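Local structure of cyclodipeptide synthase, BtCDPS (Bacillus thermoamylovorans, 6ZTU) at residues A[179-182]-A[183-186]; A[203-206]-A[207-211]; A[94-97]-A[98-101]. The protein probably joins two amino acids into a cyclic dipeptide by aminoacyl transfer from charged tRNAs. All blocks are in the same frame, centred on the assembly; numbering follows the deposited sequence.

Interaction 1: A[179-182]-A[183-186]; sequences AELP and FFLS. With 0RE ((2S)-hexane-1,2-diol), chain B.
The Phe184 ring has Leu181 CD2 over one face, 4.2 Å from CG, while its edge meets two oxygens lying in the ring plane: the Glu180 carbonyl O, 3.4 Å from CD1, and O01 of the bound hexanediol. The Phe183 ring also turns an edge to Glu180 O, which accepts the Phe183 N-H. The Glu180 carboxylate stands steeply to the Phe184 ring, at 73° between planes, with OE1 3.6 Å from CE1. Its CG lies between the backbone N and the carbonyl carbon (chi1 66°), and the extended chain beyond carries OE1 to the ligand, where O01 donates a 2.9 Å hydrogen bond to it. Pro182, lacking an N-H, kinks the helix here, yet its carbonyl O accepts Ser186 N at 2.8 Å and, weakly, Leu185 N. Trp204 meets the Phe184 ring from outside these turns. An alanine in place of Phe184 would probably open a gap beside Leu181 CD2 and take from the Glu180 carboxylate and the diol the ring that both touch. The contact thus illustrates how a buried helix can line a pocket: a carboxylate acceptor, set obliquely across the rim of an aromatic ring, takes up the ligand hydroxyl.

Interaction 2: A[203-206]-A[207-211]; sequences PWKL and GEKIK
The carbonyl O of Trp204 accepts Glu208 N at 3.1 Å, in the carbonyl plane, and so opens helix 205-211, with Trp204 at its N-cap. The next two bonds of the series run from Lys209 N to Lys205 O and from Ile210 N to Leu206 O; the last is the straightest, 2.8 Å long with an N-H...O angle of 168°. This helix is the crossover of a beta-alpha-beta unit with strands 196-200 and 223-229. The indole of Trp204 reaches forward along the first turn, because CG is anti to the backbone N (chi1 179°), and the ring also meets Phe184 and Tyr225. One ring face receives the backbone of Gly207: its CA sits 3.4 Å from the centroid of the Trp204 six-membered ring in a CH-pi contact, with Gly207 N over the same face. The close approach uses the absence of a side chain on Gly207. Farther along, Ile210 CD1 bridges Trp204 CH2 and Leu206 CG, each 3.9 Å away. Lys205 bends at chi2 and crosses Glu208 at about a right angle, its NZ forming a weak salt bridge to OE1 at 3.3 Å. Lys209 NZ lies only 3.9 Å from Lys205 NZ, a pairing of like charges that the Glu208 carboxylate probably offsets in part. Backbone bonds and glycine on indole are the close interactions here; the long ion pair is likely to add less.

Interaction 3: A[94-97]-A[98-101]; sequences FRFS and EEAL
Residues Phe94 to Leu101 form two turns near the C-terminal end of the long helix 79-103, whose inner side rests on helix 42-55 and strand 110-112. Four consecutive backbone bonds, each from an N-H to the carbonyl four residues earlier, make this a regular alpha-helix. The shortest joins Glu98 N to Phe94 O at 2.7 Å, and the longest joins Ala100 N to Phe96 O at 3.2 Å with the donor tilted from the carbonyl plane. At the rim, Phe94, which also touches Ile110, has its ring turned away from its own N and along the helix (chi1 -170°), bringing CE1 to 4.1 Å from Glu98 CB. Glu98 bends at chi2, and its OE2 forms a salt bridge with Arg102 NE one turn on. Phe96 and Arg95 both lie alongside Glu99 and point the same way as it does. The Glu99 carboxylate comes to 4.0 Å from Phe96 CD1 through OE1, while OE2 is the same distance from the aliphatic CG of Arg95. The guanidinium keeps apart, with Arg95 NE 5.7 Å from Glu99 OE2, so no contact pairs the charges, and any attraction between them is probably weak. OE1 of Glu99 is instead gripped by two donors of helix 42-55, Gln42 NE2 and His46 NE2. Toward the interior, Ser97 turns its OG back to the carbonyl of His93, while Leu101 leans its CG against Ser97 O at 3.4 Å. Within the two turns the side chains touch only through van der Waals contacts; the polar grip comes from their neighbours. Glu99 ties this helix to helix 42-55, whereas Glu98 spends its charge along its own helix, so adjacent carboxylates serve different ends.

Along the chain the order is interaction 3 on helix 79-103, interaction 1 on helix 167-191 and interaction 2 on helix 205-211, all around the mainly parallel sheet of a Rossmann-like fold. Interactions 1 and 2 have centres 13 Å apart and touch directly: Phe184 CD2 lies 3.5 Å from Trp204 CE2, and Leu185 CD2 reaches Ile210 CD1. The helix lining the diol pocket is thus backed by the short helix between strands 196-200 and 223-229. Interaction 3 stands apart, its centre 23 Å from interaction 1 and 30 Å from interaction 2, across the middle of the chain from the latter. Two contacts therefore belong to the pocket side of the fold, while the third joins helices beside the edge strand 110-112.

Interaction 1: A[179-182]-A[183-186]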
ATOM      1  N   ALA A 179       3.517  -7.247   6.641  1.00 21.04           N
ATOM      2  CA  ALA A 179       2.359  -6.684   7.325  1.00 19.90           C
ATOM      3  C   ALA A 179       1.404  -5.962   6.375  1.00 21.73           C
ATOM      4  O   ALA A 179       0.195  -5.923   6.645  1.00 24.18           O
ATOM      5  CB  ALA A 179       2.816  -5.714   8.424  1.00 21.93           C
ATOM      6  N   GLU A 180       1.912  -5.359   5.290  1.00 18.73           N
ATOM      7  CA  GLU A 180       1.037  -4.651   4.352  1.00 21.01           C
ATOM      8  C   GLU A 180       0.448  -5.588   3.304  1.00 22.11           C
ATOM      9  O   GLU A 180      -0.616  -5.296   2.746  1.00 19.80           O
ATOM     10  CB  GLU A 180       1.791  -3.519   3.642  1.00 21.56           C
ATOM     11  CG  GLU A 180       2.919  -4.013   2.719  1.00 22.15           C
ATOM     12  CD  GLU A 180       3.568  -2.920   1.865  1.00 24.42           C
ATOM     13  OE1 GLU A 180       3.018  -1.803   1.759  1.00 26.36           O
ATOM     14  OE2 GLU A 180       4.661  -3.191   1.298  1.00 25.89           O
ATOM     15  N   LEU A 181       1.125  -6.695   3.012  1.00 19.84           N
ATOM     16  CA  LEU A 181       0.682  -7.565   1.922  1.00 19.51           C
ATOM     17  C   LEU A 181      -0.756  -8.063   2.031  1.00 19.94           C
ATOM     18  O   LEU A 181      -1.398  -8.191   0.977  1.00 18.49           O
ATOM     19  CB  LEU A 181       1.635  -8.762   1.786  1.00 20.32           C
ATOM     20  CG  LEU A 181       2.816  -8.533   0.850  1.00 22.52           C
ATOM     21  CD1 LEU A 181       3.706  -9.765   0.849  1.00 22.55           C
ATOM     22  CD2 LEU A 181       2.342  -8.229  -0.586  1.00 22.37           C
ATOM     23  N   PRO A 182      -1.325  -8.380   3.207  1.00 21.40           N
ATOM     24  CA  PRO A 182      -2.716  -8.858   3.187  1.00 19.36           C
ATOM     25  C   PRO A 182      -3.676  -7.897   2.507  1.00 19.11           C
ATOM     26  O   PRO A 182      -4.694  -8.352   1.971  1.00 20.12           O
ATOM     27  CB  PRO A 182      -3.055  -9.042   4.675  1.00 18.90           C
ATOM     28  CG  PRO A 182      -1.730  -9.336   5.313  1.00 20.22           C
ATOM     29  CD  PRO A 182      -0.763  -8.428   4.576  1.00 18.51           C
ATOM     30  N   PHE A 183      -3.390  -6.588   2.505  1.00 18.97           N
ATOM     31  CA  PHE A 183      -4.284  -5.652   1.825  1.00 19.22           C
ATOM     32  C   PHE A 183      -4.120  -5.693   0.311  1.00 21.86           C
ATOM     33  O   PHE A 183      -5.097  -5.460  -0.405  1.00 21.22           O
ATOM     34  CB  PHE A 183      -4.080  -4.229   2.348  1.00 20.41           C
ATOM     35  CG  PHE A 183      -4.659  -4.040   3.709  1.00 19.34           C
ATOM     36  CD1 PHE A 183      -6.011  -3.758   3.849  1.00 20.39           C
ATOM     37  CD2 PHE A 183      -3.889  -4.233   4.843  1.00 22.13           C
ATOM     38  CE1 PHE A 183      -6.573  -3.633   5.103  1.00 22.21           C
ATOM     39  CE2 PHE A 183      -4.454  -4.097   6.094  1.00 24.86           C
ATOM     40  CZ  PHE A 183      -5.791  -3.808   6.212  1.00 22.01           C
ATOM     41  N   PHE A 184      -2.912  -5.995  -0.187  1.00 19.41           N
ATOM     42  CA  PHE A 184      -2.726  -6.251  -1.615  1.00 21.18           C
ATOM     43  C   PHE A 184      -3.498  -7.486  -2.056  1.00 21.03           C
ATOM     44  O   PHE A 184      -3.976  -7.559  -3.194  1.00 21.47           O
ATOM     45  CB  PHE A 184      -1.246  -6.495  -1.946  1.00 21.84           C
ATOM     46  CG  PHE A 184      -0.335  -5.295  -1.809  1.00 20.60           C
ATOM     47  CD1 PHE A 184      -0.080  -4.714  -0.574  1.00 21.75           C
ATOM     48  CD2 PHE A 184       0.343  -4.805  -2.928  1.00 23.11           C
ATOM     49  CE1 PHE A 184       0.803  -3.643  -0.467  1.00 24.47           C
ATOM     50  CE2 PHE A 184       1.235  -3.734  -2.825  1.00 24.97           C
ATOM     51  CZ  PHE A 184       1.464  -3.156  -1.587  1.00 26.43           C
ATOM     52  N   LEU A 185      -3.551  -8.509  -1.198  1.00 19.81           N
ATOM     53  CA  LEU A 185      -4.107  -9.802  -1.562  1.00 19.13           C
ATOM     54  C   LEU A 185      -5.611  -9.873  -1.348  1.00 23.08           C
ATOM     55  O   LEU A 185      -6.319 -10.520  -2.132  1.00 23.85           O
ATOM     56  CB  LEU A 185      -3.444 -10.915  -0.743  1.00 19.62           C
ATOM     57  CG  LEU A 185      -1.938 -11.075  -0.938  1.00 20.82           C
ATOM     58  CD1 LEU A 185      -1.373 -12.024   0.104  1.00 22.63           C
ATOM     59  CD2 LEU A 185      -1.674 -11.575  -2.355  1.00 23.01           C
ATOM     60  N   SER A 186      -6.109  -9.201  -0.301  1.00 20.38           N
ATOM     61  CA  SER A 186      -7.491  -9.411   0.127  1.00 21.19           C
ATOM     62  C   SER A 186      -8.093  -8.182   0.807  1.00 22.01           C
ATOM     63  O   SER A 186      -8.920  -8.331   1.712  1.00 23.27           O
ATOM     64  CB  SER A 186      -7.581 -10.606   1.094  1.00 23.17           C
ATOM     65  OG  SER A 186      -7.032 -11.795   0.522  1.00 25.12           O
TER
HETATM   66  O01 0RE B 301       3.058  -0.093  -0.521  1.00 43.67           O
HETATM   67  C02 0RE B 301       2.546   1.081  -1.067  1.00 43.91           C
HETATM   68  C03 0RE B 301       1.032   1.085  -0.880  1.00 36.16           C
HETATM   69  O04 0RE B 301       0.438   0.273  -1.857  1.00 39.28           O
HETATM   70  C05 0RE B 301       0.712   0.570   0.518  1.00 38.04           C
HETATM   71  C06 0RE B 301       1.343   1.485   1.566  1.00 36.67           C
HETATM   72  C07 0RE B 301       1.127   0.858   2.939  1.00 37.19           C
HETATM   73  C08 0RE B 301       0.176   1.776   3.687  1.00 31.68           C

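Interaction 2: A[203-206]-A[207-211]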
ATOM      1  N   PRO A 203       4.089   0.072 -10.455  1.00 30.60           N
ATOM      2  CA  PRO A 203       3.733  -1.333 -10.665  1.00 28.43           C
ATOM      3  C   PRO A 203       4.073  -2.171  -9.444  1.00 28.09           C
ATOM      4  O   PRO A 203       4.930  -1.820  -8.630  1.00 32.92           O
ATOM      5  CB  PRO A 203       4.585  -1.752 -11.873  1.00 29.80           C
ATOM      6  CG  PRO A 203       5.024  -0.483 -12.507  1.00 33.95           C
ATOM      7  CD  PRO A 203       5.095   0.550 -11.422  1.00 30.92           C
ATOM      8  N   TRP A 204       3.394  -3.303  -9.329  1.00 27.58           N
ATOM      9  CA  TRP A 204       3.638  -4.273  -8.265  1.00 25.28           C
ATOM     10  C   TRP A 204       4.153  -5.556  -8.911  1.00 26.08           C
ATOM     11  O   TRP A 204       3.365  -6.385  -9.383  1.00 26.11           O
ATOM     12  CB  TRP A 204       2.358  -4.490  -7.454  1.00 23.45           C
ATOM     13  CG  TRP A 204       2.478  -5.488  -6.337  1.00 24.01           C
ATOM     14  CD1 TRP A 204       3.573  -5.729  -5.546  1.00 24.86           C
ATOM     15  CD2 TRP A 204       1.463  -6.391  -5.903  1.00 24.75           C
ATOM     16  NE1 TRP A 204       3.289  -6.728  -4.640  1.00 24.34           N
ATOM     17  CE2 TRP A 204       2.000  -7.152  -4.841  1.00 22.38           C
ATOM     18  CE3 TRP A 204       0.137  -6.621  -6.299  1.00 24.97           C
ATOM     19  CZ2 TRP A 204       1.267  -8.136  -4.188  1.00 24.27           C
ATOM     20  CZ3 TRP A 204      -0.589  -7.598  -5.639  1.00 24.99           C
ATOM     21  CH2 TRP A 204      -0.018  -8.353  -4.609  1.00 22.17           C
ATOM     22  N   LYS A 205       5.484  -5.720  -8.909  1.00 24.77           N
ATOM     23  CA  LYS A 205       6.125  -6.835  -9.609  1.00 29.68           C
ATOM     24  C   LYS A 205       5.698  -8.186  -9.045  1.00 27.84           C
ATOM     25  O   LYS A 205       5.431  -9.127  -9.803  1.00 26.56           O
ATOM     26  CB  LYS A 205       7.649  -6.683  -9.532  1.00 33.67           C
ATOM     27  CG  LYS A 205       8.453  -7.682 -10.347  1.00 40.03           C
ATOM     28  CD  LYS A 205       7.752  -8.076 -11.648  1.00 44.66           C
ATOM     29  CE  LYS A 205       8.304  -9.382 -12.200  1.00 51.86           C
ATOM     30  NZ  LYS A 205       7.294 -10.123 -13.002  1.00 54.05           N
ATOM     31  N   LEU A 206       5.659  -8.314  -7.713  1.00 24.62           N
ATOM     32  CA  LEU A 206       5.193  -9.557  -7.120  1.00 23.95           C
ATOM     33  C   LEU A 206       3.754  -9.840  -7.522  1.00 24.18           C
ATOM     34  O   LEU A 206       3.380 -10.999  -7.741  1.00 24.32           O
ATOM     35  CB  LEU A 206       5.328  -9.491  -5.597  1.00 22.51           C
ATOM     36  CG  LEU A 206       4.679 -10.594  -4.779  1.00 26.78           C
ATOM     37  CD1 LEU A 206       5.121 -11.977  -5.234  1.00 26.98           C
ATOM     38  CD2 LEU A 206       5.023 -10.370  -3.308  1.00 24.61           C
ATOM     39  N   GLY A 207       2.938  -8.787  -7.647  1.00 23.28           N
ATOM     40  CA  GLY A 207       1.576  -8.984  -8.109  1.00 21.17           C
ATOM     41  C   GLY A 207       1.520  -9.580  -9.497  1.00 23.72           C
ATOM     42  O   GLY A 207       0.668 -10.425  -9.784  1.00 25.67           O
ATOM     43  N   GLU A 208       2.429  -9.150 -10.374  1.00 24.43           N
ATOM     44  CA  GLU A 208       2.503  -9.745 -11.706  1.00 24.27           C
ATOM     45  C   GLU A 208       2.771 -11.237 -11.615  1.00 24.41           C
ATOM     46  O   GLU A 208       2.154 -12.034 -12.330  1.00 29.03           O
ATOM     47  CB  GLU A 208       3.589  -9.050 -12.532  1.00 27.58           C
ATOM     48  CG  GLU A 208       3.302  -7.585 -12.808  1.00 29.32           C
ATOM     49  CD  GLU A 208       4.466  -6.869 -13.483  1.00 42.17           C
ATOM     50  OE1 GLU A 208       5.396  -7.561 -13.960  1.00 42.51           O
ATOM     51  OE2 GLU A 208       4.445  -5.618 -13.537  1.00 40.14           O
ATOM     52  N   LYS A 209       3.681 -11.639 -10.725  1.00 25.30           N
ATOM     53  CA  LYS A 209       3.980 -13.058 -10.586  1.00 26.75           C
ATOM     54  C   LYS A 209       2.805 -13.812  -9.985  1.00 25.08           C
ATOM     55  O   LYS A 209       2.500 -14.929 -10.403  1.00 27.54           O
ATOM     56  CB  LYS A 209       5.228 -13.246  -9.730  1.00 25.51           C
ATOM     57  CG  LYS A 209       6.455 -12.563 -10.292  1.00 31.96           C
ATOM     58  CD  LYS A 209       7.701 -13.141  -9.666  1.00 33.50           C
ATOM     59  CE  LYS A 209       8.956 -12.563 -10.303  1.00 41.77           C
ATOM     60  NZ  LYS A 209       9.224 -11.212  -9.760  1.00 44.32           N
ATOM     61  N   ILE A 210       2.156 -13.231  -8.975  1.00 25.81           N
ATOM     62  CA  ILE A 210       0.956 -13.846  -8.420  1.00 25.99           C
ATOM     63  C   ILE A 210      -0.098 -14.051  -9.504  1.00 30.28           C
ATOM     64  O   ILE A 210      -0.731 -15.111  -9.578  1.00 28.60           O
ATOM     65  CB  ILE A 210       0.431 -12.992  -7.251  1.00 25.69           C
ATOM     66  CG1 ILE A 210       1.430 -13.048  -6.088  1.00 25.18           C
ATOM     67  CG2 ILE A 210      -0.942 -13.472  -6.797  1.00 27.68           C
ATOM     68  CD1 ILE A 210       1.104 -12.095  -4.944  1.00 25.33           C
ATOM     69  N   LYS A 211      -0.288 -13.057 -10.379  1.00 28.11           N
ATOM     70  CA  LYS A 211      -1.292 -13.172 -11.434  1.00 29.82           C
ATOM     71  C   LYS A 211      -0.864 -14.135 -12.536  1.00 35.05           C
ATOM     72  O   LYS A 211      -1.705 -14.578 -13.331  1.00 36.08           O
ATOM     73  CB  LYS A 211      -1.580 -11.791 -12.021  1.00 30.33           C
ATOM     74  CG  LYS A 211      -2.536 -10.955 -11.187  1.00 27.54           C
ATOM     75  CD  LYS A 211      -3.908 -11.631 -11.124  1.00 30.37           C
ATOM     76  CE  LYS A 211      -4.876 -10.846 -10.272  1.00 31.82           C
ATOM     77  NZ  LYS A 211      -6.280 -11.296 -10.525  1.00 34.14           N
TER

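Interaction 3: A[94-97]-A[98-101]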
ATOM      1  N   PHE A  94      -2.906  11.455   7.859  1.00 33.44           N
ATOM      2  CA  PHE A  94      -4.294  11.466   8.309  1.00 31.20           C
ATOM      3  C   PHE A  94      -4.915  12.849   8.138  1.00 32.12           C
ATOM      4  O   PHE A  94      -6.034  12.973   7.633  1.00 33.09           O
ATOM      5  CB  PHE A  94      -4.382  11.010   9.765  1.00 34.04           C
ATOM      6  CG  PHE A  94      -5.791  10.765  10.238  1.00 39.06           C
ATOM      7  CD1 PHE A  94      -6.608  11.823  10.612  1.00 38.23           C
ATOM      8  CD2 PHE A  94      -6.305   9.478  10.298  1.00 39.30           C
ATOM      9  CE1 PHE A  94      -7.916  11.598  11.039  1.00 43.78           C
ATOM     10  CE2 PHE A  94      -7.609   9.246  10.721  1.00 38.63           C
ATOM     11  CZ  PHE A  94      -8.413  10.306  11.092  1.00 39.33           C
ATOM     12  N   ARG A  95      -4.198  13.895   8.550  1.00 37.00           N
ATOM     13  CA  ARG A  95      -4.732  15.253   8.436  1.00 41.50           C
ATOM     14  C   ARG A  95      -5.120  15.575   6.998  1.00 37.22           C
ATOM     15  O   ARG A  95      -6.260  15.972   6.723  1.00 38.20           O
ATOM     16  CB  ARG A  95      -3.709  16.270   8.946  1.00 41.84           C
ATOM     17  CG  ARG A  95      -4.186  17.727   8.865  1.00 49.95           C
ATOM     18  CD  ARG A  95      -3.066  18.708   9.209  1.00 54.19           C
ATOM     19  NE  ARG A  95      -2.058  18.091  10.071  1.00 55.65           N
ATOM     20  CZ  ARG A  95      -0.754  18.061   9.801  1.00 56.29           C
ATOM     21  NH1 ARG A  95      -0.289  18.629   8.693  1.00 52.29           N
ATOM     22  NH2 ARG A  95       0.085  17.463  10.642  1.00 52.87           N
ATOM     23  N   PHE A  96      -4.180  15.404   6.063  1.00 35.88           N
ATOM     24  CA  PHE A  96      -4.454  15.745   4.671  1.00 32.84           C
ATOM     25  C   PHE A  96      -5.552  14.868   4.092  1.00 34.97           C
ATOM     26  O   PHE A  96      -6.376  15.337   3.300  1.00 32.97           O
ATOM     27  CB  PHE A  96      -3.184  15.614   3.828  1.00 34.82           C
ATOM     28  CG  PHE A  96      -2.095  16.572   4.212  1.00 44.29           C
ATOM     29  CD1 PHE A  96      -2.398  17.784   4.820  1.00 43.45           C
ATOM     30  CD2 PHE A  96      -0.766  16.269   3.957  1.00 44.33           C
ATOM     31  CE1 PHE A  96      -1.393  18.665   5.176  1.00 46.32           C
ATOM     32  CE2 PHE A  96       0.242  17.155   4.303  1.00 47.20           C
ATOM     33  CZ  PHE A  96      -0.075  18.351   4.919  1.00 45.97           C
ATOM     34  N   SER A  97      -5.557  13.582   4.442  1.00 31.94           N
ATOM     35  CA  SER A  97      -6.610  12.705   3.946  1.00 31.29           C
ATOM     36  C   SER A  97      -7.970  13.107   4.505  1.00 33.83           C
ATOM     37  O   SER A  97      -8.961  13.140   3.772  1.00 30.50           O
ATOM     38  CB  SER A  97      -6.291  11.250   4.297  1.00 32.26           C
ATOM     39  OG  SER A  97      -5.058  10.864   3.707  1.00 29.81           O
ATOM     40  N   GLU A  98      -8.035  13.396   5.806  1.00 34.10           N
ATOM     41  CA  GLU A  98      -9.301  13.808   6.404  1.00 34.15           C
ATOM     42  C   GLU A  98      -9.838  15.069   5.734  1.00 37.59           C
ATOM     43  O   GLU A  98     -11.029  15.142   5.408  1.00 35.46           O
ATOM     44  CB  GLU A  98      -9.117  14.018   7.905  1.00 35.62           C
ATOM     45  CG  GLU A  98     -10.410  14.215   8.672  1.00 38.71           C
ATOM     46  CD  GLU A  98     -10.839  15.666   8.724  1.00 50.94           C
ATOM     47  OE1 GLU A  98      -9.965  16.554   8.588  1.00 51.03           O
ATOM     48  OE2 GLU A  98     -12.053  15.918   8.894  1.00 55.46           O
ATOM     49  N   GLU A  99      -8.966  16.062   5.504  1.00 39.49           N
ATOM     50  CA  GLU A  99      -9.350  17.284   4.793  1.00 38.83           C
ATOM     51  C   GLU A  99     -10.079  16.976   3.495  1.00 41.29           C
ATOM     52  O   GLU A  99     -11.194  17.451   3.259  1.00 40.98           O
ATOM     53  CB  GLU A  99      -8.116  18.123   4.465  1.00 41.59           C
ATOM     54  CG  GLU A  99      -7.498  18.884   5.596  1.00 48.44           C
ATOM     55  CD  GLU A  99      -6.232  19.592   5.151  1.00 53.75           C
ATOM     56  OE1 GLU A  99      -5.929  19.551   3.930  1.00 49.20           O
ATOM     57  OE2 GLU A  99      -5.539  20.177   6.015  1.00 58.12           O
ATOM     58  N   ALA A 100      -9.438  16.187   2.626  1.00 35.65           N
ATOM     59  CA  ALA A 100      -9.967  15.965   1.289  1.00 34.79           C
ATOM     60  C   ALA A 100     -11.229  15.117   1.324  1.00 34.73           C
ATOM     61  O   ALA A 100     -12.165  15.346   0.546  1.00 34.38           O
ATOM     62  CB  ALA A 100      -8.892  15.316   0.413  1.00 33.27           C
ATOM     63  N   LEU A 101     -11.278  14.122   2.209  1.00 34.15           N
ATOM     64  CA  LEU A 101     -12.500  13.343   2.349  1.00 31.56           C
ATOM     65  C   LEU A 101     -13.651  14.234   2.802  1.00 34.54           C
ATOM     66  O   LEU A 101     -14.736  14.218   2.207  1.00 33.50           O
ATOM     67  CB  LEU A 101     -12.275  12.193   3.326  1.00 30.40           C
ATOM     68  CG  LEU A 101     -11.418  11.056   2.753  1.00 30.31           C
ATOM     69  CD1 LEU A 101     -10.954  10.122   3.872  1.00 28.58           C
ATOM     70  CD2 LEU A 101     -12.175  10.290   1.674  1.00 28.50           C
TER